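Local atomic coordinates of dual function macrocyclase-peptidase POPB (Galerina marginata, PDB entry 5N4B), a protein that cleaves after proline to remove an N-terminal leader and then macrocyclises the released peptide in the biosynthesis of the amanitin family of mushroom toxins. Residues S44-E47 / V48-W51; Q60-L63 / D64-A67; A606-L609 / K610-K613; A619-E623 / Y624-S628; V665-M668 / H669-F673. The protein carries 1 engineered substitution. All blocks are in the same frame, centred on the assembly; numbering follows the deposited sequence.

Interaction 1 (S44-E47 / V48-W51)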
# COMPACT_ATOMS: atom_id res chain seq x y z
N SER A 44 15.29 -22.83 1.99
CA SER A 44 15.13 -23.09 0.58
C SER A 44 15.98 -24.32 0.27
O SER A 44 17.22 -24.27 0.37
CB SER A 44 15.56 -21.89 -0.25
OG SER A 44 15.54 -22.23 -1.62
N THR A 45 15.31 -25.43 -0.01
CA THR A 45 15.97 -26.73 -0.17
C THR A 45 15.16 -27.59 -1.13
O THR A 45 14.00 -27.30 -1.47
CB THR A 45 16.07 -27.52 1.14
OG1 THR A 45 14.75 -27.95 1.51
CG2 THR A 45 16.69 -26.73 2.26
N ASP A 46 15.74 -28.71 -1.53
CA ASP A 46 14.99 -29.58 -2.42
C ASP A 46 13.76 -30.15 -1.71
O ASP A 46 12.70 -30.31 -2.34
CB ASP A 46 15.91 -30.67 -3.00
CG ASP A 46 16.94 -30.12 -4.02
OD1 ASP A 46 16.76 -29.00 -4.55
OD2 ASP A 46 17.91 -30.83 -4.35
N GLU A 47 13.85 -30.43 -0.39
CA GLU A 47 12.70 -30.93 0.36
C GLU A 47 11.59 -29.88 0.41
O GLU A 47 10.40 -30.21 0.32
CB GLU A 47 13.12 -31.32 1.79
CG GLU A 47 12.04 -31.95 2.65
CD GLU A 47 12.43 -32.10 4.14
OE1 GLU A 47 13.37 -31.39 4.61
OE2 GLU A 47 11.74 -32.87 4.86
N VAL A 48 11.94 -28.61 0.59
CA VAL A 48 10.92 -27.56 0.57
C VAL A 48 10.29 -27.44 -0.82
O VAL A 48 9.07 -27.30 -0.94
CB VAL A 48 11.49 -26.23 1.07
CG1 VAL A 48 10.45 -25.12 0.89
CG2 VAL A 48 11.93 -26.34 2.52
N ASP A 49 11.10 -27.55 -1.88
CA ASP A 49 10.56 -27.50 -3.24
C ASP A 49 9.58 -28.63 -3.49
O ASP A 49 8.54 -28.43 -4.15
CB ASP A 49 11.69 -27.59 -4.25
CG ASP A 49 12.57 -26.36 -4.30
OD1 ASP A 49 12.20 -25.28 -3.80
OD2 ASP A 49 13.66 -26.49 -4.89
N LYS A 50 9.87 -29.83 -3.01
CA LYS A 50 8.94 -30.95 -3.18
C LYS A 50 7.64 -30.66 -2.46
O LYS A 50 6.55 -30.94 -2.97
CB LYS A 50 9.53 -32.27 -2.70
CG LYS A 50 10.59 -32.85 -3.65
CD LYS A 50 11.23 -34.14 -3.09
CE LYS A 50 12.41 -34.59 -3.96
NZ LYS A 50 13.08 -35.82 -3.42
N TRP A 51 7.73 -30.08 -1.28
CA TRP A 51 6.54 -29.77 -0.49
C TRP A 51 5.73 -28.66 -1.14
O TRP A 51 4.50 -28.78 -1.26
CB TRP A 51 6.93 -29.41 0.92
CG TRP A 51 5.78 -29.07 1.87
CD1 TRP A 51 5.08 -29.94 2.66
CD2 TRP A 51 5.22 -27.78 2.10
NE1 TRP A 51 4.11 -29.26 3.36
CE2 TRP A 51 4.17 -27.93 3.03
CE3 TRP A 51 5.49 -26.52 1.60
CZ2 TRP A 51 3.41 -26.85 3.47
CZ3 TRP A 51 4.73 -25.46 2.03
CH2 TRP A 51 3.71 -25.63 2.96
O HOH W 1 13.17 -24.19 -1.70
O HOH W 2 14.54 -28.72 -6.08
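Thr45 takes the N-cap position of helix 46-64, and its side chain reaches the first turn at Val48. Thr45 OG1 accepts from the backbone N of Val48 at 3.0 Å, in a nearly straight bond (166° at the hydrogen). A first torsion of 70° puts OG1 between the threonine's own N and carbonyl carbon, within reach of the Val48 amide. The side chains of the two residues meet at about a right angle. Branch CG2 of Val48 lies 3.4 Å from the same Thr45 OG1, while the buried Val48 also rests on Trp40. On the exposed side of the turn, in one of two modelled conformers of Asp46, the carboxylates of Asp46 and Asp49 approach slantwise with their planes 41° apart. In that conformer Asp46 OD1 stands 4.0 Å from Asp49 OD2, a water donates to both oxygens, and the like charges are probably eased by it and by the nearby positive end of the helix. Glu47, with its chain extended, carries its carboxylate to a salt bridge with Arg16. Behind the side chains the regular helical bonds begin with Asp49 N to Thr45 O (2.9 Å) and continue with Lys50 N to Asp46 O. Trp51 swings its indole off the turn to meet Phe671 edge-to-face, which joins this N-terminal helix to helix 668-680 of the hydrolase fold. A second water ties cap to turn: it bonds Ser44 OG and donates to Thr45 O and, at 2.6 Å, to Asp49 OD1.

Interaction 2 (Q60-L63 / D64-A67)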
# COMPACT_ATOMS: atom_id res chain seq x y z
N GLN A 60 -4.22 -26.63 -7.19
CA GLN A 60 -4.68 -26.50 -8.56
C GLN A 60 -5.60 -27.65 -8.95
O GLN A 60 -6.58 -27.43 -9.66
CB GLN A 60 -3.52 -26.44 -9.54
CG GLN A 60 -3.97 -26.18 -10.99
CD GLN A 60 -4.66 -24.87 -11.10
OE1 GLN A 60 -4.06 -23.81 -10.81
NE2 GLN A 60 -5.92 -24.89 -11.45
N SER A 61 -5.32 -28.86 -8.47
CA SER A 61 -6.21 -29.99 -8.75
C SER A 61 -7.61 -29.71 -8.19
O SER A 61 -8.63 -30.08 -8.79
CB SER A 61 -5.62 -31.29 -8.19
OG SER A 61 -6.56 -32.35 -8.32
N TYR A 62 -7.70 -29.12 -7.00
CA TYR A 62 -9.00 -28.80 -6.43
C TYR A 62 -9.71 -27.75 -7.26
O TYR A 62 -10.89 -27.93 -7.62
CB TYR A 62 -8.85 -28.30 -4.98
CG TYR A 62 -10.17 -28.12 -4.30
CD1 TYR A 62 -10.85 -29.21 -3.85
CD2 TYR A 62 -10.75 -26.89 -4.12
CE1 TYR A 62 -12.05 -29.11 -3.24
CE2 TYR A 62 -12.02 -26.79 -3.52
CZ TYR A 62 -12.64 -27.91 -3.09
OH TYR A 62 -13.89 -27.86 -2.46
N LEU A 63 -9.03 -26.67 -7.59
CA LEU A 63 -9.61 -25.62 -8.41
C LEU A 63 -10.07 -26.14 -9.78
O LEU A 63 -11.08 -25.66 -10.31
CB LEU A 63 -8.61 -24.46 -8.54
CG LEU A 63 -8.26 -23.77 -7.18
CD1 LEU A 63 -7.00 -22.93 -7.38
CD2 LEU A 63 -9.41 -22.98 -6.65
N ASP A 64 -9.32 -27.10 -10.35
CA ASP A 64 -9.69 -27.70 -11.65
C ASP A 64 -11.05 -28.35 -11.63
O ASP A 64 -11.65 -28.50 -12.71
CB ASP A 64 -8.69 -28.80 -12.01
CG ASP A 64 -7.34 -28.31 -12.50
OD1 ASP A 64 -7.22 -27.12 -12.84
OD2 ASP A 64 -6.38 -29.15 -12.54
N GLN A 65 -11.56 -28.74 -10.47
CA GLN A 65 -12.89 -29.34 -10.34
C GLN A 65 -14.01 -28.33 -10.52
O GLN A 65 -15.15 -28.74 -10.75
CB GLN A 65 -13.07 -29.99 -8.96
CG GLN A 65 -12.04 -31.08 -8.63
CD GLN A 65 -12.17 -31.61 -7.18
OE1 GLN A 65 -11.22 -32.20 -6.65
NE2 GLN A 65 -13.33 -31.39 -6.54
N ASN A 66 -13.72 -27.04 -10.49
CA ASN A 66 -14.71 -25.96 -10.43
C ASN A 66 -14.75 -25.28 -11.81
O ASN A 66 -13.91 -24.42 -12.10
CB ASN A 66 -14.30 -25.00 -9.34
CG ASN A 66 -15.29 -23.86 -9.16
OD1 ASN A 66 -16.20 -23.69 -10.00
ND2 ASN A 66 -15.15 -23.11 -8.10
N ALA A 67 -15.73 -25.64 -12.65
CA ALA A 67 -15.81 -25.04 -13.98
C ALA A 67 -16.22 -23.58 -13.94
O ALA A 67 -16.02 -22.85 -14.91
CB ALA A 67 -16.80 -25.83 -14.85
O HOH W 3 -8.60 -32.48 -6.77
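Gln60 and Asp64, one turn apart at the C-terminal end of helix 46-64, are joined by a side-chain hydrogen bond: Gln60 NE2 donates to Asp64 OD1 at 2.9 Å. The two chains cross at about a right angle, and the amide meets OD1 from above the carboxylate plane, 48° out of it. A bend at chi2 (61°) folds the glutamine amide back to this oxygen and leaves OE1 to accept from Lys710. Among the backbone bonds, Asp64 N to Gln60 O (2.8 Å) keeps the i to i+4 spacing of the helix. The next two shorten to i+3: Gln65 N to Tyr62 O at 3.0 Å and Asn66 N to Leu63 O at the same length. Both donors sit well above the carbonyl planes, a sign of the helix tightening as it ends. A water mediates the next link, bonding Ser61 OG and donating to Gln65 OE1 at 2.6 Å; OE1 also accepts from the backbone N of Trp7. Van der Waals contact between side chains is slight within the turn: Gln65 OE1 comes obliquely to 4.1 Å from Tyr62 CD1. Tyr62 and Leu63 instead turn to Phe718 on helix 705-722, and Tyr62 meets Trp7 edge-to-face. Asn66 OD1 caps Asp68 N at the start of helix 68-80, so one helix closes and the next opens within a few residues. Placed at the C-terminal, partly negative end of its helix, the Asp64 carboxylate is probably disfavoured, and the N-H of Gln60 may offset part of this.

Interaction 3 (A606-L609 / K610-K613)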
# COMPACT_ATOMS: atom_id res chain seq x y z
N ALA A 606 2.14 -14.88 10.20
CA ALA A 606 1.46 -15.91 10.99
C ALA A 606 2.30 -16.45 12.14
O ALA A 606 1.72 -16.95 13.13
CB ALA A 606 1.01 -17.07 10.12
N ASP A 607 3.62 -16.38 12.04
CA ASP A 607 4.51 -16.79 13.13
C ASP A 607 4.87 -15.49 13.86
O ASP A 607 5.81 -14.79 13.49
CB ASP A 607 5.71 -17.54 12.62
CG ASP A 607 6.62 -18.00 13.74
OD1 ASP A 607 6.52 -17.46 14.86
OD2 ASP A 607 7.47 -18.89 13.48
N LEU A 608 4.09 -15.14 14.87
CA LEU A 608 4.33 -13.90 15.60
C LEU A 608 5.41 -14.04 16.67
O LEU A 608 5.74 -13.05 17.33
CB LEU A 608 3.06 -13.37 16.25
CG LEU A 608 2.05 -12.65 15.42
CD1 LEU A 608 0.96 -12.11 16.33
CD2 LEU A 608 2.66 -11.49 14.64
N LEU A 609 5.99 -15.23 16.84
CA LEU A 609 7.15 -15.38 17.70
C LEU A 609 8.47 -15.15 16.98
O LEU A 609 9.45 -14.80 17.64
CB LEU A 609 7.19 -16.75 18.40
CG LEU A 609 6.03 -17.03 19.34
CD1 LEU A 609 6.19 -18.39 19.95
CD2 LEU A 609 5.91 -15.98 20.39
N LYS A 610 8.50 -15.28 15.65
CA LYS A 610 9.75 -15.16 14.90
C LYS A 610 9.72 -14.09 13.81
O LYS A 610 10.69 -13.96 13.07
CB LYS A 610 10.16 -16.52 14.31
CG LYS A 610 10.44 -17.65 15.33
CD LYS A 610 11.03 -18.96 14.68
CE LYS A 610 12.42 -18.76 14.11
NZ LYS A 610 13.05 -20.05 13.63
N PHE A 611 8.65 -13.30 13.70
CA PHE A 611 8.54 -12.37 12.58
C PHE A 611 9.71 -11.40 12.53
O PHE A 611 10.08 -10.93 11.44
CB PHE A 611 7.22 -11.56 12.68
CG PHE A 611 7.20 -10.56 13.84
CD1 PHE A 611 7.73 -9.31 13.70
CD2 PHE A 611 6.69 -10.91 15.09
CE1 PHE A 611 7.78 -8.40 14.76
CE2 PHE A 611 6.75 -10.04 16.14
CZ PHE A 611 7.27 -8.76 15.98
N HIS A 612 10.29 -11.05 13.68
CA HIS A 612 11.34 -10.05 13.74
C HIS A 612 12.70 -10.59 13.34
O HIS A 612 13.65 -9.80 13.30
CB HIS A 612 11.39 -9.43 15.13
CG HIS A 612 11.69 -10.39 16.21
ND1 HIS A 612 11.01 -11.58 16.36
CD2 HIS A 612 12.56 -10.32 17.25
CE1 HIS A 612 11.49 -12.24 17.40
NE2 HIS A 612 12.42 -11.49 17.97
N LYS A 613 12.79 -11.87 13.03
CA LYS A 613 14.05 -12.53 12.65
C LYS A 613 14.24 -12.61 11.14
O LYS A 613 15.26 -13.14 10.69
CB LYS A 613 14.09 -13.93 13.23
CG LYS A 613 13.98 -14.07 14.75
CD LYS A 613 14.99 -13.27 15.45
CE LYS A 613 15.21 -13.76 16.88
NZ LYS A 613 16.52 -13.21 17.34
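Asp607 OD1 is gripped by two backbone amides of the turn that follows: Lys610 N across the contact and Leu609 N, each at 3.0 Å. Both bonds are weak, bent to about 130° at the hydrogen, and Lys610 N makes a further weak one to Asp607 O. With CG anti to the aspartate's own N (chi1 -179°), the carboxylate folds forward over these amides. Its other oxygen, OD2, touches the aliphatic start of Lys610, 3.7 Å from CB, and forms a salt bridge with Lys672; Lys610 sends NZ on to Glu42. Two carbonyl oxygens meet ring edges. Leu608 O lies near the plane of the Phe611 ring, 3.2 Å from CD2. This oxygen is buried and has no hydrogen-bonding partner, for which the weakly positive C-H edge of the ring may partly compensate. Leu609 O stands likewise at the edge of the imidazole, 3.3 Å from His612 CE1. Leu608 CD2 adds a looser apolar touch to Phe611 CD2 at 4.1 Å. The turn leads into a short 3-10 segment, 611-613, begun by Lys613 N bonding to Lys610 O. It belongs to the loop after strand 598-602 of the alpha/beta-hydrolase sheet, where Leu608 and Leu609 press on helix 630-636, Phe611 packs against helix 668-680, and strand 21-26 borders Leu609 and Lys610 through Tyr24.

Interaction 4 (A619-E623 / Y624-S628)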
# COMPACT_ATOMS: atom_id res chain seq x y z
N ALA A 619 11.08 -4.06 12.20
CA ALA A 619 10.35 -2.78 12.19
C ALA A 619 8.93 -2.93 12.70
O ALA A 619 8.32 -1.92 13.08
CB ALA A 619 10.34 -2.22 10.79
N TRP A 620 8.38 -4.15 12.72
CA TRP A 620 7.02 -4.36 13.17
C TRP A 620 6.90 -4.60 14.68
O TRP A 620 5.79 -4.85 15.17
CB TRP A 620 6.38 -5.53 12.44
CG TRP A 620 6.54 -5.53 10.97
CD1 TRP A 620 6.74 -4.47 10.14
CD2 TRP A 620 6.56 -6.70 10.17
NE1 TRP A 620 6.88 -4.92 8.85
CE2 TRP A 620 6.76 -6.30 8.84
CE3 TRP A 620 6.43 -8.06 10.44
CZ2 TRP A 620 6.85 -7.22 7.79
CZ3 TRP A 620 6.52 -8.97 9.42
CH2 TRP A 620 6.74 -8.56 8.13
N ILE A 621 8.00 -4.57 15.41
CA ILE A 621 7.91 -4.61 16.87
C ILE A 621 7.03 -3.48 17.39
O ILE A 621 6.33 -3.66 18.39
CB ILE A 621 9.31 -4.62 17.46
CG1 ILE A 621 9.94 -6.00 17.21
CG2 ILE A 621 9.26 -4.32 18.94
CD1 ILE A 621 11.45 -6.03 17.54
N SER A 622 7.03 -2.32 16.73
CA SER A 622 6.15 -1.24 17.17
C SER A 622 4.68 -1.58 16.97
O SER A 622 3.82 -0.93 17.58
CB SER A 622 6.50 0.04 16.43
OG SER A 622 6.41 -0.13 15.06
N GLU A 623 4.36 -2.56 16.13
CA GLU A 623 3.01 -3.02 15.87
C GLU A 623 2.58 -4.22 16.69
O GLU A 623 1.43 -4.27 17.14
CB GLU A 623 2.83 -3.37 14.40
CG GLU A 623 1.38 -3.55 13.98
CD GLU A 623 0.54 -2.25 13.95
OE1 GLU A 623 1.14 -1.17 14.05
OE2 GLU A 623 -0.71 -2.35 13.84
N TYR A 624 3.46 -5.19 16.89
CA TYR A 624 3.11 -6.47 17.50
C TYR A 624 3.71 -6.67 18.89
O TYR A 624 3.23 -7.57 19.61
CB TYR A 624 3.59 -7.61 16.60
CG TYR A 624 3.08 -7.59 15.18
CD1 TYR A 624 1.77 -7.33 14.93
CD2 TYR A 624 3.91 -7.85 14.11
CE1 TYR A 624 1.27 -7.30 13.63
CE2 TYR A 624 3.45 -7.83 12.82
CZ TYR A 624 2.12 -7.55 12.59
OH TYR A 624 1.76 -7.54 11.28
N GLY A 625 4.73 -5.91 19.28
CA GLY A 625 5.52 -6.25 20.44
C GLY A 625 6.76 -7.05 20.07
O GLY A 625 6.96 -7.49 18.94
N ASN A 626 7.60 -7.27 21.08
CA ASN A 626 8.87 -7.96 20.91
C ASN A 626 8.80 -9.32 21.59
O ASN A 626 8.74 -9.39 22.82
CB ASN A 626 10.00 -7.13 21.51
CG ASN A 626 11.36 -7.68 21.19
OD1 ASN A 626 11.53 -8.89 20.90
ND2 ASN A 626 12.37 -6.81 21.25
N PRO A 627 8.79 -10.42 20.83
CA PRO A 627 8.71 -11.76 21.45
C PRO A 627 9.82 -12.06 22.41
O PRO A 627 9.63 -12.96 23.24
CB PRO A 627 8.78 -12.71 20.25
CG PRO A 627 8.32 -11.90 19.03
CD PRO A 627 8.82 -10.49 19.35
N SER A 628 10.96 -11.36 22.34
CA SER A 628 12.06 -11.62 23.27
C SER A 628 11.93 -10.87 24.59
O SER A 628 12.78 -11.05 25.48
CB SER A 628 13.40 -11.25 22.63
OG SER A 628 13.54 -9.85 22.57
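Trp620 and Tyr624 lie side by side and point the same way from successive turns. Trp620 CB touches Tyr624 CE2 at 3.7 Å, and CE3 of the indole sits in the plane of the phenol ring, at its edge. One face of that ring is taken by Glu623: its CG makes an off-centre CH-pi contact 4.2 Å from the Tyr624 centroid, with the carboxylate turned almost perpendicular to the ring. Ile621 runs alongside Asn626, CG2 to CB 3.9 Å, with CD1 near the amide ND2. The backbone sets this spacing. Trp620 O accepts from both Glu623 N and Tyr624 N, the latter at 2.9 Å and nearly in line with the carbonyl. Gly625 N then bonds to Ile621 O at 2.9 Å, and the positive phi of Gly625 (95°) turns the chain out of the helix. Asn626 OD1 follows by accepting from Ser628 N at 2.9 Å, an Asx turn. Further out, Glu623 is held by Lys547 and His539, while Tyr624 OH bonds to Asn579. The side chain of Trp620 is about 7 Å from that of Ala578, the engineered residue in the place of the catalytic serine. Short helix 621-624 bonds to helix 579-590 through Asn579 and to the propeller through Thr282, the partner of Ser622; the exit loop leads to helix 630-636, whose Glu632 accepts a hydrogen bond from Asn626 N.

Interaction 5 (V665-M668 / H669-F673)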
# COMPACT_ATOMS: atom_id res chain seq x y z
N VAL A 665 6.90 -9.92 3.57
CA VAL A 665 6.47 -10.99 4.47
C VAL A 665 6.99 -12.27 3.86
O VAL A 665 6.45 -12.77 2.86
CB VAL A 665 4.96 -11.04 4.63
CG1 VAL A 665 4.64 -12.17 5.57
CG2 VAL A 665 4.37 -9.72 5.11
N VAL A 666 8.00 -12.85 4.47
CA VAL A 666 8.53 -14.09 3.91
C VAL A 666 7.48 -15.21 3.96
O VAL A 666 6.70 -15.29 4.92
CB VAL A 666 9.85 -14.52 4.60
CG1 VAL A 666 10.99 -13.59 4.23
CG2 VAL A 666 9.68 -14.58 6.09
N PRO A 667 7.43 -16.07 2.94
CA PRO A 667 6.34 -17.04 2.83
C PRO A 667 6.37 -18.14 3.87
O PRO A 667 5.36 -18.84 4.02
CB PRO A 667 6.49 -17.58 1.41
CG PRO A 667 7.92 -17.29 1.07
CD PRO A 667 8.26 -16.04 1.76
N MET A 668 7.47 -18.31 4.62
CA MET A 668 7.48 -19.31 5.69
C MET A 668 6.35 -19.11 6.67
O MET A 668 5.88 -20.08 7.24
CB MET A 668 8.83 -19.29 6.42
CG MET A 668 9.07 -18.13 7.33
SD MET A 668 8.46 -18.44 9.00
CE MET A 668 8.64 -16.84 9.77
N HIS A 669 5.85 -17.88 6.84
CA HIS A 669 4.73 -17.64 7.73
C HIS A 669 3.54 -18.49 7.31
O HIS A 669 2.98 -19.26 8.11
CB HIS A 669 4.36 -16.16 7.65
CG HIS A 669 5.25 -15.26 8.43
ND1 HIS A 669 5.20 -15.16 9.81
CD2 HIS A 669 6.22 -14.42 8.02
CE1 HIS A 669 6.10 -14.29 10.21
NE2 HIS A 669 6.74 -13.82 9.15
N SER A 670 3.09 -18.31 6.07
CA SER A 670 2.01 -19.10 5.53
C SER A 670 2.34 -20.59 5.46
O SER A 670 1.46 -21.43 5.67
CB SER A 670 1.70 -18.65 4.12
OG SER A 670 1.04 -17.40 4.13
N PHE A 671 3.58 -20.94 5.12
CA PHE A 671 3.95 -22.37 5.05
C PHE A 671 3.78 -23.05 6.42
O PHE A 671 3.20 -24.15 6.51
CB PHE A 671 5.39 -22.55 4.57
CG PHE A 671 5.68 -22.12 3.20
CD1 PHE A 671 4.68 -21.77 2.29
CD2 PHE A 671 7.02 -22.03 2.78
CE1 PHE A 671 5.03 -21.37 0.99
CE2 PHE A 671 7.34 -21.64 1.51
CZ PHE A 671 6.34 -21.29 0.62
N LYS A 672 4.27 -22.41 7.48
CA LYS A 672 4.09 -23.00 8.79
C LYS A 672 2.63 -23.08 9.16
O LYS A 672 2.17 -24.06 9.74
CB LYS A 672 4.85 -22.22 9.85
CG LYS A 672 6.36 -22.34 9.78
CD LYS A 672 6.97 -21.68 11.02
CE LYS A 672 8.43 -21.65 10.90
NZ LYS A 672 8.96 -20.96 12.07
N PHE A 673 1.87 -22.03 8.85
CA PHE A 673 0.46 -22.04 9.22
C PHE A 673 -0.29 -23.17 8.54
O PHE A 673 -1.02 -23.92 9.19
CB PHE A 673 -0.19 -20.67 9.00
CG PHE A 673 -1.58 -20.58 9.53
CD1 PHE A 673 -1.80 -20.60 10.89
CD2 PHE A 673 -2.65 -20.54 8.67
CE1 PHE A 673 -3.07 -20.50 11.41
CE2 PHE A 673 -3.95 -20.44 9.18
CZ PHE A 673 -4.14 -20.45 10.56
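Met668 lays its terminal methyl over the face of the His669 imidazole: CE is 3.6 Å from the ring centroid and only 10° off the normal, a CH-pi contact. The sulfur stands farther above the same ring, SD to centroid 4.6 Å. Two bends carry the methyl there: CG sits between the methionine's own N and carbonyl carbon (chi1 74°), and chi2 (88°) folds the chain back over its neighbour. At the ring edge, His669 CD2 faces Val666 O at 3.3 Å. Val665 CG1 packs obliquely against the same carbon. ND1 accepts from Asp607 N, a bond that would hold the rotation of the ring. The residues form the entry into helix 668-680 of the alpha/beta-hydrolase domain, after strand 653-659; in the loop between them, Val665 N bonds to OD1 of the catalytic Asp662. Pro667 works on the opposite side of the helix start from the histidine. Its CB makes a CH-pi contact over the Phe671 face, 4.2 Å from the centroid, and its carbonyl oxygen lies above the same ring, toward the rim. That oxygen also accepts Phe671 N at 3.0 Å, in the carbonyl plane. Met668 O takes Lys672 N in the next, straighter helical bond. The lysine chain is extended and crosses the methionine slantwise, Lys672 CE reaching 3.7 Å from Met668 SD, before NZ goes on to salt bridges with Asp36 and Glu42.

In the fold
Interactions 1 and 2 hold the two ends of helix 46-64, their centres 24 Å apart, and are partly exposed; caps, waters and carboxylates dominate there. Interactions 3 and 5 are buried, and interaction 4 partly so, within the hydrolase domain, where ring faces, ring edges and buried charge pairs carry more of the contact. Segments 606-613 are the hub of these three: they pack on Pro627 and Gly625 of interaction 4 and join interaction 5 through charged and imidazole groups. Interaction 5 also touches interaction 1, Trp51 against Phe671, so the outer helix meets the core. Interactions 4 and 5 lie nearest the charge relay residues and meet each other where Trp620 reaches Val665.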